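PDB 3D8P: acetyltransferase of GNAT family, which probably transfers an acetyl group from acetyl-CoA to an acceptor not yet identified, as other members of the GNAT acetyltransferase family do. Local coordinates for residues I6-R11 and N47-G52; K14-E19 and H62-G67; S23-K26 and K32-R35; D36-L41 and L81-V86. One frame throughout, in Å; residues are numbered along the deposited sequence.

Contact 1. Residues I6-R11 and N47-G52; sequences IIEYNR and NYLNSG. With ACT (acetate ion), chain D.
At the rim of the GNAT sheet, where edge strand 5-8 gives way to the loop leading into helix 14-28, Glu8 and Tyr9 receive the side chain of Leu49 from the tail of helix 44-49. A type I turn from Leu49 to Gly52 carries the chain on toward strand 54-59, the partner of strand 5-8 in the sheet; Tyr9 itself is backbone-bonded to Phe55 there. Leu49 does the touching with both branches of its isobutyl group. CD1 sits 3.8 Å from Tyr9 O and 3.9 Å from Glu8 OE1, while CD2 lies 4.0 Å from Glu8 OE2. Glu8 arrives from the opposite direction: its CG is anti to the backbone N (chi1 -171°) and its chain runs on extended, a course that lays the carboxylate against the two methyls. Tyr9 presents its ring edge, CD2 lying 4.5 Å from Leu49 CD1, a loose apolar touch. Farther round the same rim, an acetate ion, probably from the crystallisation liquor, puts OXT at the ring edge, in its plane, 2.4 Å from Tyr9 OH. That spacing is too short to trust in detail, although a hydrogen bond from the hydroxyl fits the placement, and the acetate also takes one from Glu45 N. Arg11 CG approaches acetate OXT at 3.7 Å, while its guanidinium pairs with Glu45. Because the join between the segments is made by methyl groups against a carboxylate, a carbonyl oxygen and a ring edge, it rests on shape and van der Waals contact, and the carboxylate gains no polar partner from the helix tail.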
loop_
_atom_site.group_PDB
_atom_site.type_symbol
_atom_site.label_atom_id
_atom_site.label_comp_id
_atom_site.label_asym_id
_atom_site.label_seq_id
_atom_site.Cartn_x
_atom_site.Cartn_y
_atom_site.Cartn_z
ATOM N N ILE A 6 -11.758 6.415 6.364
ATOM C CA ILE A 6 -11.159 5.703 5.234
ATOM C C ILE A 6 -12.152 5.780 4.078
ATOM O O ILE A 6 -13.297 5.406 4.231
ATOM C CB ILE A 6 -10.814 4.197 5.537
ATOM C CG1 ILE A 6 -9.976 4.031 6.804
ATOM C CG2 ILE A 6 -10.076 3.543 4.376
ATOM C CD1 ILE A 6 -8.663 4.689 6.773
ATOM N N ILE A 7 -11.693 6.269 2.930
ATOM C CA ILE A 7 -12.502 6.352 1.728
ATOM C C ILE A 7 -11.760 5.715 0.557
ATOM O O ILE A 7 -10.545 5.505 0.601
ATOM C CB ILE A 7 -12.838 7.814 1.355
ATOM C CG1 ILE A 7 -11.544 8.635 1.139
ATOM C CG2 ILE A 7 -13.782 8.415 2.424
ATOM C CD1 ILE A 7 -11.741 9.970 0.464
ATOM N N GLU A 8 -12.498 5.386 -0.489
ATOM C CA GLU A 8 -11.882 4.921 -1.696
ATOM C C GLU A 8 -11.288 6.142 -2.384
ATOM O O GLU A 8 -11.824 7.262 -2.294
ATOM C CB GLU A 8 -12.899 4.247 -2.609
ATOM C CG GLU A 8 -12.241 3.543 -3.804
ATOM C CD GLU A 8 -13.193 2.627 -4.563
ATOM O OE1 GLU A 8 -14.037 3.141 -5.335
ATOM O OE2 GLU A 8 -13.062 1.388 -4.422
ATOM N N TYR A 9 -10.160 5.931 -3.049
ATOM C CA TYR A 9 -9.561 6.969 -3.868
ATOM C C TYR A 9 -10.590 7.429 -4.910
ATOM O O TYR A 9 -11.331 6.612 -5.448
ATOM C CB TYR A 9 -8.328 6.409 -4.579
ATOM C CG TYR A 9 -7.795 7.287 -5.702
ATOM C CD1 TYR A 9 -6.844 8.268 -5.443
ATOM C CD2 TYR A 9 -8.237 7.129 -7.013
ATOM C CE1 TYR A 9 -6.362 9.077 -6.438
ATOM C CE2 TYR A 9 -7.763 7.943 -8.022
ATOM C CZ TYR A 9 -6.809 8.904 -7.722
ATOM O OH TYR A 9 -6.315 9.718 -8.700
ATOM N N ASN A 10 -10.645 8.738 -5.157
ATOM C CA ASN A 10 -11.341 9.265 -6.326
ATOM C C ASN A 10 -10.359 10.216 -7.040
ATOM O O ASN A 10 -9.347 10.613 -6.424
ATOM C CB ASN A 10 -12.726 9.850 -5.998
ATOM C CG ASN A 10 -12.657 11.178 -5.287
ATOM O OD1 ASN A 10 -12.181 12.152 -5.844
ATOM N ND2 ASN A 10 -13.203 11.239 -4.071
ATOM N N ARG A 11 -10.622 10.507 -8.322
ATOM C CA ARG A 11 -9.722 11.294 -9.201
ATOM C C ARG A 11 -9.373 12.694 -8.733
ATOM O O ARG A 11 -8.361 13.244 -9.154
ATOM C CB ARG A 11 -10.307 11.417 -10.618
ATOM C CG ARG A 11 -10.381 10.083 -11.330
ATOM C CD ARG A 11 -10.505 10.251 -12.842
ATOM N NE ARG A 11 -11.714 10.957 -13.253
ATOM C CZ ARG A 11 -12.932 10.414 -13.315
ATOM N NH1 ARG A 11 -13.139 9.163 -12.924
ATOM N NH2 ARG A 11 -13.960 11.137 -13.744
ATOM N N ASN A 47 -5.221 1.489 -12.933
ATOM C CA ASN A 47 -4.256 0.490 -12.421
ATOM C C ASN A 47 -4.712 -0.290 -11.195
ATOM O O ASN A 47 -4.317 -1.432 -11.049
ATOM C CB ASN A 47 -2.884 1.112 -12.148
ATOM C CG ASN A 47 -2.276 1.717 -13.386
ATOM O OD1 ASN A 47 -1.840 2.854 -13.367
ATOM N ND2 ASN A 47 -2.317 0.990 -14.484
ATOM N N TYR A 48 -5.554 0.303 -10.353
ATOM C CA TYR A 48 -5.979 -0.328 -9.088
ATOM C C TYR A 48 -7.450 -0.670 -9.038
ATOM O O TYR A 48 -7.785 -1.812 -8.795
ATOM C CB TYR A 48 -5.644 0.570 -7.887
ATOM C CG TYR A 48 -4.166 0.719 -7.655
ATOM C CD1 TYR A 48 -3.480 -0.179 -6.836
ATOM C CD2 TYR A 48 -3.439 1.744 -8.267
ATOM C CE1 TYR A 48 -2.094 -0.050 -6.616
ATOM C CE2 TYR A 48 -2.084 1.881 -8.065
ATOM C CZ TYR A 48 -1.412 0.965 -7.221
ATOM O OH TYR A 48 -0.060 1.083 -6.993
ATOM N N LEU A 49 -8.320 0.312 -9.269
ATOM C CA LEU A 49 -9.746 0.110 -9.095
ATOM C C LEU A 49 -10.392 -0.711 -10.195
ATOM O O LEU A 49 -11.171 -1.594 -9.901
ATOM C CB LEU A 49 -10.479 1.443 -8.921
ATOM C CG LEU A 49 -9.940 2.389 -7.835
ATOM C CD1 LEU A 49 -10.903 3.575 -7.610
ATOM C CD2 LEU A 49 -9.634 1.655 -6.533
ATOM N N ASN A 50 -10.052 -0.448 -11.452
ATOM C CA ASN A 50 -10.696 -1.111 -12.581
ATOM C C ASN A 50 -10.150 -2.486 -12.883
ATOM O O ASN A 50 -10.732 -3.231 -13.676
ATOM C CB ASN A 50 -10.567 -0.257 -13.849
ATOM C CG ASN A 50 -11.348 1.024 -13.771
ATOM O OD1 ASN A 50 -12.143 1.225 -12.841
ATOM N ND2 ASN A 50 -11.142 1.913 -14.761
ATOM N N SER A 51 -9.015 -2.792 -12.263
ATOM C CA SER A 51 -8.285 -4.017 -12.486
ATOM C C SER A 51 -8.618 -5.071 -11.457
ATOM O O SER A 51 -8.000 -6.103 -11.451
ATOM C CB SER A 51 -6.779 -3.717 -12.394
ATOM O OG SER A 51 -6.388 -3.242 -11.096
ATOM N N GLY A 52 -9.580 -4.809 -10.579
ATOM C CA GLY A 52 -9.932 -5.773 -9.539
ATOM C C GLY A 52 -9.144 -5.567 -8.260
ATOM O O GLY A 52 -9.148 -6.436 -7.387
HETATM C C ACT D . -6.766 8.958 -12.195
HETATM O O ACT D . -7.250 7.795 -12.139
HETATM O OXT ACT D . -6.701 9.549 -11.090
HETATM C CH3 ACT D . -6.292 9.621 -13.474
#

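Contact 2. Residues K14-E19 and H62-G67; sequences KEELIE and HQNIVG
Glu16 leaves helix 14-28 with CG anti to the backbone N (chi1 -169°) and continues extended, a shape that carries its carboxylate across to the side-chain amide of Asn64 and the backbone N of Ile65. Ile65 answers in the other direction: CG1 stands anti to its own carbonyl carbon and CD1 points on toward the helix, where it rests 3.6 Å from Leu17 CA and 3.9 Å from Leu17 CB. One oxygen of the carboxylate takes most of the load. Glu16 OE2 accepts Ile65 N at 2.9 Å, nearly straight at 160°, though the donor comes from above the carboxylate plane, 42° out of it. A water adds a second grip, donating to Glu16 OE2 at 2.6 Å and to Ile65 O at 2.9 Å, so that both the N-H and the C=O of Ile65 are tied to the same carboxylate. Here the helix meets the start of strand 65-73, just where the chain turns a corner: Val66 and Gly67 both face Ala58 in a classic beta bulge. Asn64 ND2, its amide steeply inclined to the carboxylate, gives OE2 a weak third bond of 3.4 Å. Behind these polar groups the contact becomes apolar, as Leu17 and Ile65 both pack on Leu57 of strand 54-59. Tyr13 lies beside Ile65 and its hydroxyl bonds to Gln63 O.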
loop_
_atom_site.group_PDB
_atom_site.type_symbol
_atom_site.label_atom_id
_atom_site.label_comp_id
_atom_site.label_asym_id
_atom_site.label_seq_id
_atom_site.Cartn_x
_atom_site.Cartn_y
_atom_site.Cartn_z
ATOM N N LYS A 14 -5.837 12.946 -7.202
ATOM C CA LYS A 14 -4.635 12.591 -7.978
ATOM C C LYS A 14 -3.378 13.363 -7.591
ATOM O O LYS A 14 -2.372 12.769 -7.227
ATOM C CB LYS A 14 -4.847 12.780 -9.479
ATOM C CG LYS A 14 -3.586 12.438 -10.281
ATOM C CD LYS A 14 -3.828 12.428 -11.775
ATOM C CE LYS A 14 -2.517 12.208 -12.521
ATOM N NZ LYS A 14 -2.708 12.106 -14.008
ATOM N N GLU A 15 -3.429 14.678 -7.684
ATOM C CA GLU A 15 -2.230 15.483 -7.459
ATOM C C GLU A 15 -1.797 15.508 -5.977
ATOM O O GLU A 15 -0.598 15.462 -5.670
ATOM C CB GLU A 15 -2.414 16.900 -8.039
ATOM C CG GLU A 15 -2.522 16.925 -9.585
ATOM C CD GLU A 15 -1.280 16.350 -10.279
ATOM O OE1 GLU A 15 -0.201 16.385 -9.666
ATOM O OE2 GLU A 15 -1.380 15.835 -11.411
ATOM N N GLU A 16 -2.775 15.569 -5.077
ATOM C CA GLU A 16 -2.503 15.498 -3.650
ATOM C C GLU A 16 -1.830 14.180 -3.270
ATOM O O GLU A 16 -0.859 14.180 -2.508
ATOM C CB GLU A 16 -3.783 15.689 -2.818
ATOM C CG GLU A 16 -3.469 15.893 -1.323
ATOM C CD GLU A 16 -4.690 15.957 -0.427
ATOM O OE1 GLU A 16 -5.808 16.156 -0.924
ATOM O OE2 GLU A 16 -4.524 15.824 0.798
ATOM N N LEU A 17 -2.344 13.073 -3.814
ATOM C CA LEU A 17 -1.816 11.741 -3.546
ATOM C C LEU A 17 -0.371 11.625 -3.968
ATOM O O LEU A 17 0.471 11.189 -3.209
ATOM C CB LEU A 17 -2.629 10.681 -4.284
ATOM C CG LEU A 17 -2.145 9.230 -4.112
ATOM C CD1 LEU A 17 -2.170 8.887 -2.662
ATOM C CD2 LEU A 17 -2.982 8.221 -4.883
ATOM N N ILE A 18 -0.091 12.025 -5.202
ATOM C CA ILE A 18 1.273 12.025 -5.721
ATOM C C ILE A 18 2.240 12.892 -4.884
ATOM O O ILE A 18 3.331 12.421 -4.534
ATOM C CB ILE A 18 1.305 12.420 -7.195
ATOM C CG1 ILE A 18 0.573 11.349 -8.022
ATOM C CG2 ILE A 18 2.751 12.553 -7.674
ATOM C CD1 ILE A 18 0.211 11.795 -9.424
ATOM N N GLU A 19 1.863 14.123 -4.540
ATOM C CA GLU A 19 2.715 14.959 -3.678
ATOM C C GLU A 19 2.941 14.389 -2.277
ATOM O O GLU A 19 4.022 14.554 -1.705
ATOM C CB GLU A 19 2.159 16.359 -3.530
ATOM C CG GLU A 19 3.097 17.284 -2.752
ATOM N N HIS A 62 -10.509 17.723 7.431
ATOM C CA HIS A 62 -10.460 18.619 6.279
ATOM C C HIS A 62 -10.470 17.854 4.946
ATOM O O HIS A 62 -10.401 18.452 3.865
ATOM C CB HIS A 62 -9.240 19.518 6.411
ATOM C CG HIS A 62 -9.346 20.473 7.562
ATOM N ND1 HIS A 62 -10.163 21.586 7.527
ATOM C CD2 HIS A 62 -8.766 20.469 8.786
ATOM C CE1 HIS A 62 -10.072 22.233 8.675
ATOM N NE2 HIS A 62 -9.234 21.576 9.457
ATOM N N GLN A 63 -10.594 16.536 5.065
ATOM C CA GLN A 63 -10.632 15.581 3.956
ATOM C C GLN A 63 -9.298 15.484 3.171
ATOM O O GLN A 63 -9.259 15.109 1.990
ATOM C CB GLN A 63 -11.865 15.861 3.080
ATOM C CG GLN A 63 -13.146 15.829 3.924
ATOM C CD GLN A 63 -14.421 15.904 3.112
ATOM O OE1 GLN A 63 -14.602 15.151 2.156
ATOM N NE2 GLN A 63 -15.335 16.815 3.506
ATOM N N ASN A 64 -8.207 15.834 3.838
ATOM C CA ASN A 64 -6.897 15.683 3.243
ATOM C C ASN A 64 -6.325 14.327 3.565
ATOM O O ASN A 64 -6.615 13.757 4.608
ATOM C CB ASN A 64 -5.957 16.751 3.744
ATOM C CG ASN A 64 -6.353 18.117 3.259
ATOM O OD1 ASN A 64 -6.528 19.012 4.059
ATOM N ND2 ASN A 64 -6.534 18.270 1.938
ATOM N N ILE A 65 -5.475 13.851 2.671
ATOM C CA ILE A 65 -4.835 12.555 2.792
ATOM C C ILE A 65 -3.841 12.560 3.929
ATOM O O ILE A 65 -2.958 13.418 3.978
ATOM C CB ILE A 65 -4.076 12.156 1.455
ATOM C CG1 ILE A 65 -5.074 12.010 0.300
ATOM C CG2 ILE A 65 -3.270 10.843 1.670
ATOM C CD1 ILE A 65 -4.477 11.821 -1.083
ATOM N N VAL A 66 -4.013 11.619 4.861
ATOM C CA VAL A 66 -3.043 11.392 5.928
ATOM C C VAL A 66 -2.490 9.944 5.854
ATOM O O VAL A 66 -1.566 9.598 6.572
ATOM C CB VAL A 66 -3.587 11.773 7.363
ATOM C CG1 VAL A 66 -3.954 13.259 7.441
ATOM C CG2 VAL A 66 -4.749 10.889 7.801
ATOM N N GLY A 67 -3.039 9.123 4.952
ATOM C CA GLY A 67 -2.567 7.799 4.724
ATOM C C GLY A 67 -3.081 7.197 3.421
ATOM O O GLY A 67 -4.130 7.606 2.875
HETATM O O HOH W 1 -2.237 15.430 1.999
#

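Contact 3. Residues S23-K26 and K32-R35; sequences SIQK and KIDR. With CA (calcium ion), chain C.
The carbonyl oxygen of Ile33 is seized by Lys26 NZ, which donates to it across 2.7 Å. The ammonium group meets that oxygen at a C=O...N angle of 145° and is tilted 34° from the carbonyl plane. It gets there because the lysine chain bends twice, at chi3 and at chi4, wrapping its methylenes round the same oxygen: Lys26 CD lies 3.3 Å from Ile33 O. Beside this, Gln25 crosses the isoleucine. Its OE1 touches Ile33 CG2 at 3.5 Å, and its CB meets the same methyl at 3.8 Å. That methyl occupies the crowded position between the backbone N and the carbonyl carbon, with CG1 anti to the N (chi1 -161°). The polar end of the glutamine serves another partner, NE2 donating to Gln38 OE1, and Ile33 also packs on Gln38, so the helix, residues 32-35 and the following turn interlock. One residue on, Asp34 turns its carboxylate away from the helix and binds the calcium ion through OD1 at 2.5 Å. The charges of Lys26 and Asp34 come close without pairing, NZ to OD2 being 5.0 Å. Asp36 and Asp37 complete the protein ligands of the metal. Taken together, the arrangement is that of a helix exit folded back on its own last turns: the loop after helix 14-28, the first long helix of the GNAT fold, is pinned to that helix by a lysine and a buried glutamine, and presents a cluster of aspartates as a peripheral calcium site.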
loop_
_atom_site.group_PDB
_atom_site.type_symbol
_atom_site.label_atom_id
_atom_site.label_comp_id
_atom_site.label_asym_id
_atom_site.label_seq_id
_atom_site.Cartn_x
_atom_site.Cartn_y
_atom_site.Cartn_z
ATOM N N SER A 23 6.686 13.285 -1.181
ATOM C CA SER A 23 7.318 14.023 -0.068
ATOM C C SER A 23 7.873 13.052 0.980
ATOM O O SER A 23 8.980 13.240 1.465
ATOM C CB SER A 23 6.351 15.030 0.593
ATOM O OG SER A 23 5.316 14.350 1.312
ATOM N N ILE A 24 7.105 12.015 1.314
ATOM C CA ILE A 24 7.566 10.973 2.240
ATOM C C ILE A 24 8.783 10.207 1.685
ATOM O O ILE A 24 9.803 10.066 2.367
ATOM C CB ILE A 24 6.406 9.973 2.576
ATOM C CG1 ILE A 24 5.257 10.695 3.313
ATOM C CG2 ILE A 24 6.931 8.794 3.434
ATOM C CD1 ILE A 24 4.050 9.799 3.574
ATOM N N GLN A 25 8.648 9.684 0.468
ATOM C CA GLN A 25 9.713 8.928 -0.211
ATOM C C GLN A 25 11.026 9.696 -0.339
ATOM O O GLN A 25 12.103 9.175 0.014
ATOM C CB GLN A 25 9.286 8.560 -1.637
ATOM C CG GLN A 25 8.355 7.397 -1.766
ATOM C CD GLN A 25 7.790 7.274 -3.175
ATOM O OE1 GLN A 25 7.793 8.236 -3.941
ATOM N NE2 GLN A 25 7.286 6.100 -3.513
ATOM N N LYS A 26 10.927 10.926 -0.855
ATOM C CA LYS A 26 12.107 11.726 -1.224
ATOM C C LYS A 26 12.651 12.591 -0.111
ATOM O O LYS A 26 13.861 12.707 0.052
ATOM C CB LYS A 26 11.787 12.634 -2.420
ATOM C CG LYS A 26 11.294 11.878 -3.662
ATOM C CD LYS A 26 11.026 12.790 -4.871
ATOM C CE LYS A 26 12.303 13.424 -5.430
ATOM N NZ LYS A 26 13.293 12.397 -5.874
ATOM N N LYS A 32 15.843 7.350 -3.730
ATOM C CA LYS A 32 16.144 7.852 -5.075
ATOM C C LYS A 32 15.009 7.365 -5.979
ATOM O O LYS A 32 15.025 6.258 -6.525
ATOM C CB LYS A 32 17.547 7.410 -5.563
ATOM C CG LYS A 32 18.726 8.177 -4.925
ATOM N N ILE A 33 13.965 8.171 -6.055
ATOM C CA ILE A 33 12.767 7.792 -6.810
ATOM C C ILE A 33 12.043 9.076 -7.118
ATOM O O ILE A 33 12.116 10.032 -6.346
ATOM C CB ILE A 33 11.842 6.892 -5.977
ATOM C CG1 ILE A 33 10.868 6.147 -6.893
ATOM C CG2 ILE A 33 11.126 7.732 -4.884
ATOM C CD1 ILE A 33 10.059 5.029 -6.214
ATOM N N ASP A 34 11.353 9.138 -8.243
ATOM C CA ASP A 34 10.578 10.346 -8.497
ATOM C C ASP A 34 9.260 10.049 -9.183
ATOM O O ASP A 34 8.856 8.907 -9.218
ATOM C CB ASP A 34 11.432 11.458 -9.147
ATOM C CG ASP A 34 12.104 11.028 -10.400
ATOM O OD1 ASP A 34 11.638 10.051 -10.999
ATOM O OD2 ASP A 34 13.098 11.675 -10.781
ATOM N N ARG A 35 8.560 11.065 -9.675
ATOM C CA ARG A 35 7.223 10.838 -10.209
ATOM C C ARG A 35 7.194 9.928 -11.438
ATOM O O ARG A 35 6.331 9.050 -11.549
ATOM C CB ARG A 35 6.562 12.178 -10.501
ATOM C CG ARG A 35 5.215 12.076 -11.187
ATOM C CD ARG A 35 4.487 13.377 -11.120
ATOM N NE ARG A 35 3.187 13.262 -11.756
ATOM C CZ ARG A 35 2.166 14.081 -11.529
ATOM N NH1 ARG A 35 2.274 15.099 -10.675
ATOM N NH2 ARG A 35 1.019 13.872 -12.150
HETATM CA CA CA C . 13.238 8.914 -12.491
#

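Contact 4. Residues D36-L41 and L81-V86; sequences DDQPDL and LKKMFV. With CA (calcium ion), chain C; EDO (1,2-ethanediol), chain G; EDO (1,2-ethanediol), chain F; ACT (acetate ion), chain E.
Lys83 reaches out from strand 78-86 to Gln38, its ammonium donating to OE1 at 2.9 Å. The bond lies in the carbonyl plane, on a lone pair, at a C=O...N angle of 132°. Gln38 OE1 takes a second donor, Gln25 NE2, while its own NE2 is spent on Asp34 O; both ends of the amide are engaged, which fixes its rotation. A water gives Lys83 NZ another acceptor at 2.7 Å and donates to Asp40 OD1, also at 2.7 Å. It thus bridges two opposite charges that stand 4.2 Å apart (Asp40 OD1 to Lys83 NZ), beyond a salt bridge. The other oxygen, Asp40 OD2, is held by Tyr48 OH and touches Lys83 CE at 3.3 Å. Leu41 CD2 touches Lys83 CG, where the two side chains cross; the bend at chi2 then directs the rest of the lysine toward Gln38. Strand 78-86 is the fourth of the GNAT fold, and the positive phi of Lys83 (phi/psi 49°/51°) is consistent with the family's bulge there, after which backbone groups usually turn toward acetyl-CoA. Small molecules, probably from the crystallisation liquor, may mark such positions here. Met84, modelled as selenomethionine, bonds through N to an ethanediol O2 at 2.9 Å, and its O accepts O1 of a second at 2.8 Å. Val86 N gives an acetate OXT a longer bond of 3.3 Å. At the far end of the 36-41 turn, Asp36 and Asp37 bind calcium, Asp37 with both carboxylate oxygens.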
loop_
_atom_site.group_PDB
_atom_site.type_symbol
_atom_site.label_atom_id
_atom_site.label_comp_id
_atom_site.label_asym_id
_atom_site.label_seq_id
_atom_site.Cartn_x
_atom_site.Cartn_y
_atom_site.Cartn_z
ATOM N N ASP A 36 8.160 10.105 -12.337
ATOM C CA ASP A 36 8.181 9.333 -13.576
ATOM C C ASP A 36 8.672 7.892 -13.389
ATOM O O ASP A 36 8.649 7.127 -14.355
ATOM C CB ASP A 36 8.880 10.108 -14.732
ATOM C CG ASP A 36 10.383 10.328 -14.506
ATOM O OD1 ASP A 36 10.988 9.547 -13.751
ATOM O OD2 ASP A 36 10.968 11.272 -15.101
ATOM N N ASP A 37 9.078 7.523 -12.167
ATOM C CA ASP A 37 9.362 6.130 -11.814
ATOM C C ASP A 37 8.096 5.408 -11.378
ATOM O O ASP A 37 8.102 4.188 -11.212
ATOM C CB ASP A 37 10.381 6.048 -10.667
ATOM C CG ASP A 37 11.755 6.577 -11.058
ATOM O OD1 ASP A 37 12.211 6.266 -12.179
ATOM O OD2 ASP A 37 12.392 7.293 -10.250
ATOM N N GLN A 38 6.993 6.144 -11.216
ATOM C CA GLN A 38 5.783 5.581 -10.619
ATOM C C GLN A 38 4.553 5.873 -11.458
ATOM O O GLN A 38 3.598 6.476 -10.969
ATOM C CB GLN A 38 5.623 6.152 -9.211
ATOM C CG GLN A 38 6.933 6.076 -8.399
ATOM C CD GLN A 38 6.797 6.590 -6.988
ATOM O OE1 GLN A 38 6.257 5.907 -6.121
ATOM N NE2 GLN A 38 7.317 7.784 -6.744
ATOM N N PRO A 39 4.557 5.413 -12.727
ATOM C CA PRO A 39 3.417 5.659 -13.614
ATOM C C PRO A 39 2.065 5.149 -13.106
ATOM O O PRO A 39 1.055 5.707 -13.485
ATOM C CB PRO A 39 3.824 4.954 -14.920
ATOM C CG PRO A 39 4.948 3.973 -14.510
ATOM C CD PRO A 39 5.639 4.646 -13.400
ATOM N N ASP A 40 2.027 4.107 -12.275
ATOM C CA ASP A 40 0.746 3.601 -11.753
ATOM C C ASP A 40 -0.023 4.694 -11.050
ATOM O O ASP A 40 -1.240 4.714 -11.134
ATOM C CB ASP A 40 0.893 2.380 -10.812
ATOM C CG ASP A 40 1.861 2.624 -9.662
ATOM O OD1 ASP A 40 3.019 2.995 -9.951
ATOM O OD2 ASP A 40 1.472 2.385 -8.486
ATOM N N LEU A 41 0.687 5.616 -10.401
ATOM C CA LEU A 41 0.046 6.744 -9.728
ATOM C C LEU A 41 -0.632 7.747 -10.685
ATOM O O LEU A 41 -1.471 8.516 -10.262
ATOM C CB LEU A 41 1.044 7.472 -8.827
ATOM C CG LEU A 41 1.710 6.704 -7.696
ATOM C CD1 LEU A 41 2.652 7.644 -6.913
ATOM C CD2 LEU A 41 0.651 6.038 -6.793
ATOM N N LEU A 81 0.288 -5.843 -2.023
ATOM C CA LEU A 81 0.101 -4.558 -1.344
ATOM C C LEU A 81 1.057 -3.530 -1.960
ATOM O O LEU A 81 2.197 -3.846 -2.264
ATOM C CB LEU A 81 0.322 -4.697 0.157
ATOM C CG LEU A 81 -0.353 -3.697 1.084
ATOM C CD1 LEU A 81 -1.878 -3.922 1.125
ATOM C CD2 LEU A 81 0.214 -3.766 2.506
ATOM N N LYS A 82 0.547 -2.324 -2.190
ATOM C CA LYS A 82 1.296 -1.244 -2.787
ATOM C C LYS A 82 1.036 0.090 -2.110
ATOM O O LYS A 82 -0.021 0.313 -1.520
ATOM C CB LYS A 82 0.954 -1.114 -4.264
ATOM C CG LYS A 82 1.100 -2.422 -5.045
ATOM C CD LYS A 82 1.755 -2.222 -6.376
ATOM C CE LYS A 82 3.252 -2.265 -6.251
ATOM N NZ LYS A 82 3.740 -3.663 -6.029
ATOM N N LYS A 83 2.056 0.948 -2.151
ATOM C CA LYS A 83 1.957 2.361 -1.754
ATOM C C LYS A 83 1.286 2.584 -0.413
ATOM O O LYS A 83 0.348 3.381 -0.319
ATOM C CB LYS A 83 1.205 3.154 -2.846
ATOM C CG LYS A 83 1.704 2.962 -4.268
ATOM C CD LYS A 83 3.138 3.435 -4.518
ATOM C CE LYS A 83 3.547 3.129 -5.968
ATOM N NZ LYS A 83 4.994 3.251 -6.234
HETATM N N MSE A 84 1.743 1.872 0.612
HETATM C CA MSE A 84 1.271 2.114 1.963
HETATM C C MSE A 84 2.131 3.186 2.640
HETATM O O MSE A 84 3.337 3.034 2.777
HETATM C CB MSE A 84 1.225 0.858 2.814
HETATM C CG MSE A 84 0.507 1.158 4.131
HETATM SE SE MSE A 84 0.389 -0.362 5.266
HETATM C CE MSE A 84 -0.792 0.455 6.528
ATOM N N PHE A 85 1.489 4.279 3.014
ATOM C CA PHE A 85 2.150 5.447 3.588
ATOM C C PHE A 85 1.236 6.087 4.619
ATOM O O PHE A 85 0.024 6.060 4.458
ATOM C CB PHE A 85 2.484 6.474 2.513
ATOM C CG PHE A 85 3.564 6.053 1.598
ATOM C CD1 PHE A 85 4.901 6.225 1.951
ATOM C CD2 PHE A 85 3.268 5.495 0.374
ATOM C CE1 PHE A 85 5.929 5.827 1.104
ATOM C CE2 PHE A 85 4.303 5.070 -0.471
ATOM C CZ PHE A 85 5.623 5.241 -0.098
ATOM N N VAL A 86 1.828 6.659 5.669
ATOM C CA VAL A 86 1.094 7.327 6.733
ATOM C C VAL A 86 1.858 8.575 7.081
ATOM O O VAL A 86 3.062 8.549 7.230
ATOM C CB VAL A 86 0.922 6.432 7.989
ATOM C CG1 VAL A 86 0.278 7.224 9.166
ATOM C CG2 VAL A 86 0.097 5.195 7.644
HETATM CA CA CA C . 13.238 8.914 -12.491
HETATM C C1 EDO G . 4.270 -2.480 0.056
HETATM O O1 EDO G . 5.229 -1.813 -0.754
HETATM C C2 EDO G . 3.188 -1.525 0.516
HETATM O O2 EDO G . 3.757 -0.227 0.511
HETATM C C1 EDO F . 6.290 1.965 2.215
HETATM O O1 EDO F . 5.246 1.730 1.254
HETATM C C2 EDO F . 6.330 0.859 3.253
HETATM O O2 EDO F . 6.757 -0.381 2.657
HETATM C C ACT E . 5.847 4.911 5.766
HETATM O O ACT E . 6.459 3.858 6.112
HETATM O OXT ACT E . 4.634 5.052 6.075
HETATM C CH3 ACT E . 6.544 5.985 5.006
HETATM O O HOH W 2 5.450 2.613 -8.793
#

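Depth in the fold sorts the four contacts, all of them partly buried. Contact 4, with its centre about 7 Å from that of the chain, is the innermost; the centres of contacts 1, 2 and 3 lie about 12 to 15 Å out. Contacts 2 and 3 share helix 14-28, one fastening it to the sheet by a carboxylate, the other holding the loop after it by a lysine. Contact 1 is the one joined by van der Waals contact alone, yet Tyr48 OH ties its helix to Asp40 of contact 4. Contacts 3 and 4 meet through Gln25 and Gln38 and jointly supply the calcium ligands, while Glu15 and Arg35 join contacts 2 and 3 by a salt bridge.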